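Local atomic coordinates of AxyAgu115A (Amphibacillus xylanus NBRC 15112, PDB entry 6NPS), a protein that is a family GH115 alpha-glucuronidase, a glycoside hydrolase that probably releases glucuronic acid side groups from arabinoglucuronoxylan. Residues F852-A857 / I921-G926; V859-F864 / V945-G950; T16-L21 / M59-A64. The protein carries 3 engineered substitutions. All coordinates share one frame; numbering follows the deposited sequence.

How the contacts relate
A large enzyme shows how one tool, backbone pairing of strands, serves different places in a fold. Contacts 1 and 2 lie in the C-terminal domain, their centres 11 Å apart. Strand 847-854 of contact 1 precedes strand 858-866 of contact 2 in the chain, and the latter pairs with strand 915-923 of contact 1: Y860 packs on T854 and C923 and joins I921 through a probable backbone hydrogen bond. Contact 2 is the more buried, a regular antiparallel ladder, whereas contact 1 combines buried F852 and C923 with exposed turn residues. Contact 3, centred about 81 Å from contact 1, is a partly buried N-terminal parallel bridge in which backbone and serine bonds outweigh apolar contacts.

Contact 1 of 3, residues F852-A857 / I921-G926; sequences FVTQEA and ITCEQG
C923 SG meets the edge of the F852 ring in the C-terminal domain, whose strands are consistent with the beta-sandwich of the galactose-binding-like clan. Two strands that do not pair with each other, 852-854 and 921-923, are joined here near their ends; they run 78° apart with axes 9.9 Å distant. At the strands themselves side chains make the contact. With chi1 at 67°, the F852 ring swings between its backbone N and carbonyl carbon and presents its CE1-CZ edge to the sulfur: C923 SG lies near the ring plane, 3.8 Å from CZ, a sulfur-aromatic contact. The methyl CG2 of T854 packs on C923 CB at 4.0 Å, and Y860 touches both residues.

Just beyond this apolar patch, the link through E924 and Q925 brings G926, the first residue of strand 926-934, beside T854. They form an antiparallel hydrogen-bonded pair, T854 N reaching G926 O at 2.9 Å, with the longer return bond from G926 N to T854 O at 3.2 Å. On the solvent side, A857 CB rests 3.5 Å from C923 O. The hydroxyl pins the turn: T854 OG1 donates in the carbonyl plane to E924 O at 2.6 Å.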
ATOM      1  N   PHE A 852       8.954  -4.142 -39.209  1.00 41.77           N
ATOM      2  CA  PHE A 852       7.904  -4.620 -38.317  1.00 43.13           C
ATOM      3  C   PHE A 852       6.554  -4.564 -39.021  1.00 44.51           C
ATOM      4  O   PHE A 852       6.346  -3.756 -39.938  1.00 47.70           O
ATOM      5  CB  PHE A 852       7.867  -3.825 -36.985  1.00 42.10           C
ATOM      6  CG  PHE A 852       7.460  -2.383 -37.131  1.00 45.20           C
ATOM      7  CD1 PHE A 852       6.152  -1.988 -36.881  1.00 44.64           C
ATOM      8  CD2 PHE A 852       8.388  -1.414 -37.502  1.00 46.73           C
ATOM      9  CE1 PHE A 852       5.774  -0.642 -37.008  1.00 48.53           C
ATOM     10  CE2 PHE A 852       8.022  -0.083 -37.637  1.00 46.45           C
ATOM     11  CZ  PHE A 852       6.713   0.308 -37.392  1.00 47.91           C
ATOM     12  N   VAL A 853       5.639  -5.436 -38.584  1.00 40.23           N
ATOM     13  CA  VAL A 853       4.352  -5.682 -39.256  1.00 44.93           C
ATOM     14  C   VAL A 853       3.229  -5.326 -38.286  1.00 48.20           C
ATOM     15  O   VAL A 853       3.123  -5.914 -37.203  1.00 45.69           O
ATOM     16  CB  VAL A 853       4.205  -7.145 -39.709  1.00 42.24           C
ATOM     17  CG1 VAL A 853       2.758  -7.440 -40.224  1.00 41.91           C
ATOM     18  CG2 VAL A 853       5.246  -7.490 -40.809  1.00 44.54           C
ATOM     19  N   THR A 854       2.403  -4.367 -38.659  1.00 48.34           N
ATOM     20  CA  THR A 854       1.285  -3.999 -37.813  1.00 53.76           C
ATOM     21  C   THR A 854       0.036  -4.747 -38.261  1.00 56.44           C
ATOM     22  O   THR A 854      -0.070  -5.194 -39.405  1.00 51.33           O
ATOM     23  CB  THR A 854       1.024  -2.500 -37.884  1.00 54.53           C
ATOM     24  OG1 THR A 854       0.639  -2.166 -39.230  1.00 59.31           O
ATOM     25  CG2 THR A 854       2.268  -1.733 -37.501  1.00 46.70           C
ATOM     26  N   GLN A 855      -0.926  -4.862 -37.341  1.00 59.64           N
ATOM     27  CA  GLN A 855      -2.240  -5.402 -37.698  1.00 67.02           C
ATOM     28  C   GLN A 855      -3.191  -4.351 -38.270  1.00 66.18           C
ATOM     29  O   GLN A 855      -4.088  -4.697 -39.046  1.00 65.14           O
ATOM     30  CB  GLN A 855      -2.880  -6.060 -36.476  1.00 69.25           C
ATOM     31  CG  GLN A 855      -1.996  -7.107 -35.869  1.00 74.63           C
ATOM     32  CD  GLN A 855      -2.592  -7.730 -34.641  1.00 81.81           C
ATOM     33  OE1 GLN A 855      -2.417  -7.235 -33.521  1.00 82.18           O
ATOM     34  NE2 GLN A 855      -3.299  -8.838 -34.835  1.00 87.46           N
ATOM     35  N   GLU A 856      -3.024  -3.078 -37.906  1.00 65.97           N
ATOM     36  CA  GLU A 856      -3.894  -2.010 -38.371  1.00 68.17           C
ATOM     37  C   GLU A 856      -3.069  -0.758 -38.635  1.00 65.98           C
ATOM     38  O   GLU A 856      -2.102  -0.481 -37.926  1.00 63.13           O
ATOM     39  CB  GLU A 856      -5.002  -1.707 -37.347  1.00 74.86           C
ATOM     40  CG  GLU A 856      -6.335  -2.391 -37.637  1.00 87.05           C
ATOM     41  CD  GLU A 856      -7.211  -1.626 -38.638  1.00 99.83           C
ATOM     42  OE1 GLU A 856      -8.335  -1.224 -38.260  1.00103.64           O
ATOM     43  OE2 GLU A 856      -6.793  -1.438 -39.802  1.00103.37           O
ATOM     44  N   ALA A 857      -3.433  -0.019 -39.677  1.00 66.21           N
ATOM     45  CA  ALA A 857      -2.858   1.300 -39.872  1.00 64.77           C
ATOM     46  C   ALA A 857      -3.309   2.209 -38.731  1.00 63.83           C
ATOM     47  O   ALA A 857      -4.323   1.957 -38.077  1.00 70.23           O
ATOM     48  CB  ALA A 857      -3.273   1.867 -41.238  1.00 59.77           C
ATOM     49  N   ILE A 921       3.995   7.966 -34.133  1.00 45.73           N
ATOM     50  CA  ILE A 921       4.314   7.735 -35.539  1.00 45.88           C
ATOM     51  C   ILE A 921       3.066   7.187 -36.220  1.00 46.46           C
ATOM     52  O   ILE A 921       2.165   6.648 -35.578  1.00 50.11           O
ATOM     53  CB  ILE A 921       5.512   6.765 -35.712  1.00 52.10           C
ATOM     54  CG1 ILE A 921       5.181   5.390 -35.100  1.00 51.04           C
ATOM     55  CG2 ILE A 921       6.804   7.360 -35.056  1.00 52.34           C
ATOM     56  CD1 ILE A 921       6.168   4.243 -35.437  1.00 48.32           C
ATOM     57  N   THR A 922       2.988   7.354 -37.534  1.00 49.57           N
ATOM     58  CA  THR A 922       1.896   6.762 -38.297  1.00 53.49           C
ATOM     59  C   THR A 922       2.439   5.579 -39.081  1.00 56.18           C
ATOM     60  O   THR A 922       3.437   5.709 -39.794  1.00 59.27           O
ATOM     61  CB  THR A 922       1.233   7.793 -39.216  1.00 57.53           C
ATOM     62  OG1 THR A 922       0.960   8.992 -38.469  1.00 59.35           O
ATOM     63  CG2 THR A 922      -0.093   7.240 -39.819  1.00 54.50           C
ATOM     64  N   CYS A 923       1.815   4.420 -38.912  1.00 56.93           N
ATOM     65  CA  CYS A 923       2.217   3.226 -39.638  1.00 55.90           C
ATOM     66  C   CYS A 923       1.145   2.809 -40.628  1.00 58.73           C
ATOM     67  O   CYS A 923      -0.052   3.058 -40.426  1.00 59.40           O
ATOM     68  CB  CYS A 923       2.508   2.046 -38.699  1.00 56.40           C
ATOM     69  SG  CYS A 923       3.583   2.420 -37.322  1.00 57.16           S
ATOM     70  N   GLU A 924       1.604   2.139 -41.679  1.00 57.72           N
ATOM     71  CA  GLU A 924       0.758   1.444 -42.631  1.00 58.82           C
ATOM     72  C   GLU A 924       0.276   0.121 -42.040  1.00 59.49           C
ATOM     73  O   GLU A 924       0.801  -0.378 -41.042  1.00 51.40           O
ATOM     74  CB  GLU A 924       1.527   1.188 -43.921  1.00 67.48           C
ATOM     75  CG  GLU A 924       1.435   2.325 -44.913  1.00 84.81           C
ATOM     76  CD  GLU A 924       2.700   2.492 -45.744  1.00 98.87           C
ATOM     77  OE1 GLU A 924       3.071   1.534 -46.464  1.00104.80           O
ATOM     78  OE2 GLU A 924       3.314   3.584 -45.686  1.00100.52           O
ATOM     79  N   GLN A 925      -0.751  -0.446 -42.661  1.00 62.19           N
ATOM     80  CA  GLN A 925      -1.131  -1.820 -42.372  1.00 63.68           C
ATOM     81  C   GLN A 925      -0.089  -2.760 -42.958  1.00 60.79           C
ATOM     82  O   GLN A 925       0.352  -2.573 -44.095  1.00 60.20           O
ATOM     83  CB  GLN A 925      -2.497  -2.119 -42.972  1.00 70.91           C
ATOM     84  CG  GLN A 925      -3.230  -3.280 -42.370  1.00 78.03           C
ATOM     85  CD  GLN A 925      -4.516  -3.552 -43.125  1.00 90.60           C
ATOM     86  OE1 GLN A 925      -5.607  -3.482 -42.560  1.00 96.54           O
ATOM     87  NE2 GLN A 925      -4.393  -3.843 -44.418  1.00 91.37           N
ATOM     88  N   GLY A 926       0.316  -3.770 -42.191  1.00 59.88           N
ATOM     89  CA  GLY A 926       1.299  -4.693 -42.738  1.00 57.79           C
ATOM     90  C   GLY A 926       2.736  -4.262 -42.508  1.00 50.51           C
ATOM     91  O   GLY A 926       3.054  -3.747 -41.438  1.00 44.32           O
TER

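Contact 2 of 3, residues V859-F864 / V945-G950; sequences VYELEF and VIYPDG
E861 faces Y947, and E863 faces V945, as antiparallel hydrogen-bonded pairs of adjacent strands whose axes come within 4.5 Å at 156°. The ladder is regular, with E861 N donating to Y947 O at 2.8 Å and E861 O receiving the return bond from Y947 N. Beyond the last pair, Y860 with P948, the register is extended by D949 N, which donates to V859 O at 2.9 Å.

The two faces of this pair differ in chemistry. On one, L862 and I946 run alongside each other, and L862 CD1 touches I946 CG1 at 3.7 Å; F852 lies against I946 from the strand 847-854. Y860 leans towards the same partner, its CD2 meeting I946 CG2 at 3.9 Å, while its hydroxyl is bonded to E856 O.

On the other face the Y947 ring is the centrepiece. Its chi1 of 51° folds the ring back across the neighbouring strand, where E861 CB lies 3.5 Å above the ring plane, nearer the ring's outer atoms than its centre, in a CH-pi contact. E863, stretched out past its CG, brings OE1 to the ring edge at CE1. The E861 chain bends at chi2 (-86°), turning E861 OE2 to within 3.9 Å of D949 OD2. A water donates to both of these like-charged oxygens while accepting from G950 N; K920 forms a salt bridge with E861 and a long, weak ion pair with D949, which probably eases the crowding of negative charge. An apolar face, and a mixed one partly covered by L953, P960 and Y793, fit a layer of a beta-sandwich, consistent with the galactose-binding-like clan.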
ATOM      1  N   VAL A 859      -2.068   5.540 -35.689  1.00 49.50           N
ATOM      2  CA  VAL A 859      -1.057   6.192 -34.879  1.00 47.03           C
ATOM      3  C   VAL A 859      -0.561   5.208 -33.837  1.00 47.28           C
ATOM      4  O   VAL A 859      -1.359   4.586 -33.107  1.00 44.89           O
ATOM      5  CB  VAL A 859      -1.605   7.460 -34.216  1.00 50.29           C
ATOM      6  CG1 VAL A 859      -0.464   8.209 -33.510  1.00 44.21           C
ATOM      7  CG2 VAL A 859      -2.266   8.344 -35.280  1.00 52.49           C
ATOM      8  N   TYR A 860       0.756   5.056 -33.782  1.00 43.25           N
ATOM      9  CA  TYR A 860       1.416   4.197 -32.817  1.00 43.00           C
ATOM     10  C   TYR A 860       2.293   5.040 -31.918  1.00 41.22           C
ATOM     11  O   TYR A 860       2.787   6.107 -32.317  1.00 42.76           O
ATOM     12  CB  TYR A 860       2.249   3.097 -33.528  1.00 43.14           C
ATOM     13  CG  TYR A 860       1.338   2.006 -34.066  1.00 46.90           C
ATOM     14  CD1 TYR A 860       0.576   2.224 -35.206  1.00 50.92           C
ATOM     15  CD2 TYR A 860       1.198   0.778 -33.401  1.00 47.98           C
ATOM     16  CE1 TYR A 860      -0.290   1.236 -35.699  1.00 52.11           C
ATOM     17  CE2 TYR A 860       0.335  -0.214 -33.888  1.00 47.06           C
ATOM     18  CZ  TYR A 860      -0.402   0.026 -35.036  1.00 51.22           C
ATOM     19  OH  TYR A 860      -1.270  -0.927 -35.531  1.00 50.86           O
ATOM     20  N   GLU A 861       2.483   4.552 -30.699  1.00 39.89           N
ATOM     21  CA  GLU A 861       3.503   5.091 -29.814  1.00 43.46           C
ATOM     22  C   GLU A 861       4.800   4.332 -30.049  1.00 43.10           C
ATOM     23  O   GLU A 861       4.808   3.101 -30.099  1.00 40.95           O
ATOM     24  CB  GLU A 861       3.092   4.994 -28.345  1.00 46.25           C
ATOM     25  CG  GLU A 861       1.930   5.902 -27.981  1.00 60.24           C
ATOM     26  CD  GLU A 861       2.351   7.322 -27.601  1.00 76.33           C
ATOM     27  OE1 GLU A 861       3.451   7.765 -28.003  1.00 80.15           O
ATOM     28  OE2 GLU A 861       1.569   8.004 -26.899  1.00 80.73           O
ATOM     29  N   LEU A 862       5.885   5.080 -30.213  1.00 38.98           N
ATOM     30  CA  LEU A 862       7.224   4.543 -30.377  1.00 42.02           C
ATOM     31  C   LEU A 862       8.017   4.990 -29.158  1.00 41.77           C
ATOM     32  O   LEU A 862       8.235   6.183 -28.956  1.00 39.52           O
ATOM     33  CB  LEU A 862       7.846   5.040 -31.684  1.00 43.43           C
ATOM     34  CG  LEU A 862       9.314   4.752 -31.960  1.00 46.01           C
ATOM     35  CD1 LEU A 862       9.502   3.301 -32.311  1.00 43.01           C
ATOM     36  CD2 LEU A 862       9.802   5.634 -33.121  1.00 47.87           C
ATOM     37  N   GLU A 863       8.411   4.033 -28.334  1.00 41.44           N
ATOM     38  CA  GLU A 863       9.074   4.305 -27.079  1.00 41.13           C
ATOM     39  C   GLU A 863      10.495   3.759 -27.132  1.00 39.20           C
ATOM     40  O   GLU A 863      10.707   2.597 -27.492  1.00 37.80           O
ATOM     41  CB  GLU A 863       8.294   3.675 -25.931  1.00 44.68           C
ATOM     42  CG  GLU A 863       8.963   3.820 -24.566  1.00 51.74           C
ATOM     43  CD  GLU A 863       8.097   3.287 -23.431  1.00 63.74           C
ATOM     44  OE1 GLU A 863       7.378   2.277 -23.638  1.00 67.71           O
ATOM     45  OE2 GLU A 863       8.119   3.895 -22.336  1.00 70.30           O
ATOM     46  N   PHE A 864      11.456   4.599 -26.799  1.00 36.36           N
ATOM     47  CA  PHE A 864      12.846   4.191 -26.715  1.00 32.75           C
ATOM     48  C   PHE A 864      13.207   3.971 -25.258  1.00 36.44           C
ATOM     49  O   PHE A 864      12.841   4.769 -24.388  1.00 36.41           O
ATOM     50  CB  PHE A 864      13.777   5.259 -27.287  1.00 34.93           C
ATOM     51  CG  PHE A 864      13.680   5.442 -28.746  1.00 38.96           C
ATOM     52  CD1 PHE A 864      13.080   4.491 -29.557  1.00 41.35           C
ATOM     53  CD2 PHE A 864      14.235   6.578 -29.339  1.00 45.72           C
ATOM     54  CE1 PHE A 864      12.999   4.683 -30.926  1.00 42.19           C
ATOM     55  CE2 PHE A 864      14.171   6.768 -30.714  1.00 41.40           C
ATOM     56  CZ  PHE A 864      13.546   5.825 -31.504  1.00 42.03           C
ATOM     57  N   VAL A 945       9.915  -0.127 -28.065  1.00 34.18           N
ATOM     58  CA  VAL A 945       8.589  -0.707 -27.882  1.00 37.38           C
ATOM     59  C   VAL A 945       7.603   0.081 -28.731  1.00 37.12           C
ATOM     60  O   VAL A 945       7.640   1.314 -28.726  1.00 36.91           O
ATOM     61  CB  VAL A 945       8.183  -0.689 -26.400  1.00 37.51           C
ATOM     62  CG1 VAL A 945       6.792  -1.280 -26.243  1.00 36.39           C
ATOM     63  CG2 VAL A 945       9.221  -1.459 -25.572  1.00 36.69           C
ATOM     64  N   ILE A 946       6.717  -0.626 -29.454  1.00 34.88           N
ATOM     65  CA  ILE A 946       5.734  -0.004 -30.334  1.00 35.73           C
ATOM     66  C   ILE A 946       4.351  -0.561 -29.993  1.00 39.87           C
ATOM     67  O   ILE A 946       4.177  -1.781 -29.891  1.00 39.42           O
ATOM     68  CB  ILE A 946       6.071  -0.255 -31.826  1.00 40.87           C
ATOM     69  CG1 ILE A 946       7.510   0.213 -32.167  1.00 40.53           C
ATOM     70  CG2 ILE A 946       5.035   0.403 -32.746  1.00 40.37           C
ATOM     71  CD1 ILE A 946       8.041  -0.324 -33.565  1.00 41.30           C
ATOM     72  N   TYR A 947       3.367   0.319 -29.847  1.00 40.90           N
ATOM     73  CA  TYR A 947       2.039  -0.118 -29.436  1.00 41.82           C
ATOM     74  C   TYR A 947       1.041   0.928 -29.892  1.00 41.71           C
ATOM     75  O   TYR A 947       1.417   2.074 -30.138  1.00 42.33           O
ATOM     76  CB  TYR A 947       1.949  -0.338 -27.917  1.00 40.12           C
ATOM     77  CG  TYR A 947       2.432   0.806 -27.056  1.00 48.19           C
ATOM     78  CD1 TYR A 947       3.768   0.904 -26.685  1.00 45.11           C
ATOM     79  CD2 TYR A 947       1.554   1.790 -26.605  1.00 49.29           C
ATOM     80  CE1 TYR A 947       4.221   1.943 -25.878  1.00 48.33           C
ATOM     81  CE2 TYR A 947       2.006   2.842 -25.803  1.00 47.20           C
ATOM     82  CZ  TYR A 947       3.332   2.901 -25.440  1.00 50.17           C
ATOM     83  OH  TYR A 947       3.793   3.930 -24.657  1.00 53.88           O
ATOM     84  N   PRO A 948      -0.224   0.552 -30.088  1.00 46.49           N
ATOM     85  CA  PRO A 948      -1.170   1.514 -30.668  1.00 44.08           C
ATOM     86  C   PRO A 948      -1.412   2.683 -29.718  1.00 45.36           C
ATOM     87  O   PRO A 948      -1.271   2.570 -28.494  1.00 44.97           O
ATOM     88  CB  PRO A 948      -2.447   0.687 -30.919  1.00 48.98           C
ATOM     89  CG  PRO A 948      -2.169  -0.724 -30.445  1.00 48.78           C
ATOM     90  CD  PRO A 948      -0.714  -0.843 -30.092  1.00 45.64           C
ATOM     91  N   ASP A 949      -1.713   3.837 -30.307  1.00 47.38           N
ATOM     92  CA  ASP A 949      -2.018   5.037 -29.538  1.00 54.23           C
ATOM     93  C   ASP A 949      -3.073   4.754 -28.475  1.00 53.68           C
ATOM     94  O   ASP A 949      -4.151   4.230 -28.772  1.00 53.74           O
ATOM     95  CB  ASP A 949      -2.516   6.136 -30.483  1.00 62.02           C
ATOM     96  CG  ASP A 949      -2.479   7.514 -29.850  1.00 70.65           C
ATOM     97  OD1 ASP A 949      -3.037   8.465 -30.450  1.00 74.51           O
ATOM     98  OD2 ASP A 949      -1.886   7.640 -28.760  1.00 72.97           O
ATOM     99  N   GLY A 950      -2.769   5.116 -27.232  1.00 54.22           N
ATOM    100  CA  GLY A 950      -3.740   4.990 -26.163  1.00 57.99           C
ATOM    101  C   GLY A 950      -3.754   3.669 -25.423  1.00 62.53           C
ATOM    102  O   GLY A 950      -4.464   3.552 -24.414  1.00 65.79           O
TER
HETATM  103  O   HOH W   1      -0.629   6.585 -26.330  1.00 72.49           O

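Contact 3 of 3, residues T16-L21 / M59-A64; sequences TKSGAL and MLSRHA
A20 sits on the first strand of a beta-alpha-beta crossover (strand 20-23, helix 30-47, strand 53-54) and pairs in parallel with L60, just after it, in the N-terminal part of the enzyme. Backbone bonding shows the usual straddle of parallel strands: A20 N donates to M59 O at 2.7 Å, and A20 O accepts from S61 N at the same 2.7 Å. A20 thus grips the residues on both sides of L60. G19 lets the chains close up here, its CA lying 3.3 Å from M59 O.

Weaker CH contacts continue the alignment. A20 O also meets L60 CA, and further along A64 CA approaches L21 O at 3.4 Å. Apolar side chains contribute little directly; L21, with CG anti to the backbone N (chi1 176°), brings CD1 to 3.6 Å from the carbonyl O of H63. L60 and A64 instead rest on V109 of strand 109-117, and backbone bonds from R62 and A64 to K111 tie the corner to that strand.

Serine side chains hold the corner at 62-63. S61 OG donates to H63 O within its own segment, from above the carbonyl plane. Across the contact, S18 CB makes a tight approach to the edge of the R62 guanidinium, 3.0 Å from R62 NE. Beside it, S18 OG accepts a nearly straight bond from R62 N, 3.0 Å long with an N-H...O angle of 165°.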
ATOM      1  N   THR A  16      73.865 -22.903  -1.887  1.00 64.64           N
ATOM      2  CA  THR A  16      74.165 -23.012  -3.310  1.00 64.14           C
ATOM      3  C   THR A  16      74.238 -21.681  -4.044  1.00 59.22           C
ATOM      4  O   THR A  16      74.643 -21.669  -5.209  1.00 60.51           O
ATOM      5  CB  THR A  16      73.120 -23.892  -4.031  1.00 64.73           C
ATOM      6  OG1 THR A  16      71.795 -23.440  -3.702  1.00 63.42           O
ATOM      7  CG2 THR A  16      73.281 -25.395  -3.694  1.00 65.92           C
ATOM      8  N   LYS A  17      73.833 -20.576  -3.444  1.00 56.74           N
ATOM      9  CA  LYS A  17      73.845 -19.338  -4.208  1.00 57.35           C
ATOM     10  C   LYS A  17      75.276 -18.871  -4.487  1.00 58.90           C
ATOM     11  O   LYS A  17      76.228 -19.216  -3.778  1.00 56.57           O
ATOM     12  CB  LYS A  17      73.053 -18.249  -3.492  1.00 57.47           C
ATOM     13  CG  LYS A  17      73.689 -17.697  -2.245  1.00 64.11           C
ATOM     14  CD  LYS A  17      72.998 -16.391  -1.900  1.00 66.39           C
ATOM     15  CE  LYS A  17      73.073 -16.057  -0.420  1.00 71.15           C
ATOM     16  NZ  LYS A  17      72.075 -14.968  -0.111  1.00 69.84           N
ATOM     17  N   SER A  18      75.421 -18.108  -5.574  1.00 58.94           N
ATOM     18  CA  SER A  18      76.700 -17.536  -5.975  1.00 58.81           C
ATOM     19  C   SER A  18      76.874 -16.089  -5.521  1.00 59.93           C
ATOM     20  O   SER A  18      77.997 -15.583  -5.533  1.00 62.05           O
ATOM     21  CB  SER A  18      76.858 -17.602  -7.495  1.00 57.98           C
ATOM     22  OG  SER A  18      75.853 -16.850  -8.170  1.00 52.06           O
ATOM     23  N   GLY A  19      75.803 -15.423  -5.114  1.00 56.57           N
ATOM     24  CA  GLY A  19      75.921 -14.061  -4.645  1.00 55.08           C
ATOM     25  C   GLY A  19      74.548 -13.446  -4.517  1.00 54.08           C
ATOM     26  O   GLY A  19      73.524 -14.123  -4.669  1.00 53.26           O
ATOM     27  N   ALA A  20      74.546 -12.154  -4.233  1.00 48.12           N
ATOM     28  CA  ALA A  20      73.303 -11.443  -4.053  1.00 47.74           C
ATOM     29  C   ALA A  20      72.614 -11.233  -5.393  1.00 48.31           C
ATOM     30  O   ALA A  20      73.257 -11.036  -6.427  1.00 46.99           O
ATOM     31  CB  ALA A  20      73.557 -10.089  -3.371  1.00 47.82           C
ATOM     32  N   LEU A  21      71.285 -11.262  -5.360  1.00 42.55           N
ATOM     33  CA  LEU A  21      70.498 -11.143  -6.578  1.00 45.46           C
ATOM     34  C   LEU A  21      70.417  -9.700  -7.076  1.00 47.56           C
ATOM     35  O   LEU A  21      70.602  -9.437  -8.271  1.00 49.27           O
ATOM     36  CB  LEU A  21      69.092 -11.680  -6.331  1.00 39.79           C
ATOM     37  CG  LEU A  21      68.162 -11.503  -7.520  1.00 44.52           C
ATOM     38  CD1 LEU A  21      68.706 -12.353  -8.715  1.00 45.40           C
ATOM     39  CD2 LEU A  21      66.753 -11.912  -7.112  1.00 45.71           C
ATOM     40  N   MET A  59      79.974  -9.071  -5.183  1.00 55.59           N
ATOM     41  CA  MET A  59      79.101  -9.938  -4.393  1.00 61.49           C
ATOM     42  C   MET A  59      77.805 -10.330  -5.110  1.00 55.44           C
ATOM     43  O   MET A  59      76.929 -10.958  -4.514  1.00 51.20           O
ATOM     44  CB  MET A  59      78.775  -9.282  -3.049  1.00 66.06           C
ATOM     45  CG  MET A  59      79.983  -8.708  -2.329  1.00 79.86           C
ATOM     46  SD  MET A  59      80.781  -9.907  -1.245  1.00 98.31           S
ATOM     47  CE  MET A  59      79.485 -10.194  -0.043  1.00 97.24           C
ATOM     48  N   LEU A  60      77.681  -9.961  -6.382  1.00 51.79           N
ATOM     49  CA  LEU A  60      76.472 -10.238  -7.138  1.00 51.29           C
ATOM     50  C   LEU A  60      76.454 -11.702  -7.569  1.00 50.09           C
ATOM     51  O   LEU A  60      77.491 -12.364  -7.663  1.00 52.13           O
ATOM     52  CB  LEU A  60      76.398  -9.333  -8.365  1.00 48.55           C
ATOM     53  CG  LEU A  60      76.122  -7.859  -8.072  1.00 50.63           C
ATOM     54  CD1 LEU A  60      76.253  -7.007  -9.340  1.00 47.35           C
ATOM     55  CD2 LEU A  60      74.688  -7.802  -7.525  1.00 47.68           C
ATOM     56  N   SER A  61      75.258 -12.185  -7.848  1.00 48.18           N
ATOM     57  CA  SER A  61      75.105 -13.529  -8.372  1.00 56.46           C
ATOM     58  C   SER A  61      75.504 -13.556  -9.850  1.00 51.40           C
ATOM     59  O   SER A  61      75.518 -12.528 -10.533  1.00 52.75           O
ATOM     60  CB  SER A  61      73.652 -13.979  -8.163  1.00 58.04           C
ATOM     61  OG  SER A  61      73.211 -14.878  -9.164  1.00 66.42           O
ATOM     62  N   ARG A  62      75.845 -14.746 -10.347  1.00 50.87           N
ATOM     63  CA  ARG A  62      76.116 -14.877 -11.779  1.00 53.34           C
ATOM     64  C   ARG A  62      74.966 -14.353 -12.645  1.00 49.51           C
ATOM     65  O   ARG A  62      75.221 -13.810 -13.723  1.00 50.05           O
ATOM     66  CB  ARG A  62      76.432 -16.330 -12.121  1.00 64.45           C
ATOM     67  CG  ARG A  62      77.720 -16.823 -11.479  1.00 80.58           C
ATOM     68  CD  ARG A  62      77.600 -18.284 -11.057  1.00 92.54           C
ATOM     69  NE  ARG A  62      78.402 -18.612  -9.877  1.00100.99           N
ATOM     70  CZ  ARG A  62      79.579 -19.230  -9.893  1.00106.84           C
ATOM     71  NH1 ARG A  62      80.125 -19.604 -11.040  1.00107.59           N
ATOM     72  NH2 ARG A  62      80.206 -19.482  -8.750  1.00110.92           N
ATOM     73  N   HIS A  63      73.710 -14.466 -12.187  1.00 46.89           N
ATOM     74  CA  HIS A  63      72.554 -13.823 -12.821  1.00 44.91           C
ATOM     75  C   HIS A  63      71.997 -12.800 -11.840  1.00 49.09           C
ATOM     76  O   HIS A  63      71.619 -13.156 -10.714  1.00 46.91           O
ATOM     77  CB  HIS A  63      71.457 -14.831 -13.212  1.00 45.36           C
ATOM     78  CG  HIS A  63      71.894 -15.848 -14.225  1.00 51.29           C
ATOM     79  ND1 HIS A  63      71.002 -16.612 -14.952  1.00 55.34           N
ATOM     80  CD2 HIS A  63      73.127 -16.223 -14.639  1.00 56.58           C
ATOM     81  CE1 HIS A  63      71.670 -17.425 -15.756  1.00 55.69           C
ATOM     82  NE2 HIS A  63      72.961 -17.209 -15.585  1.00 56.28           N
ATOM     83  N   ALA A  64      71.929 -11.539 -12.267  1.00 42.75           N
ATOM     84  CA  ALA A  64      71.675 -10.441 -11.349  1.00 41.81           C
ATOM     85  C   ALA A  64      70.603  -9.531 -11.926  1.00 44.51           C
ATOM     86  O   ALA A  64      70.364  -9.511 -13.135  1.00 43.12           O
ATOM     87  CB  ALA A  64      72.978  -9.651 -11.067  1.00 43.25           C
TER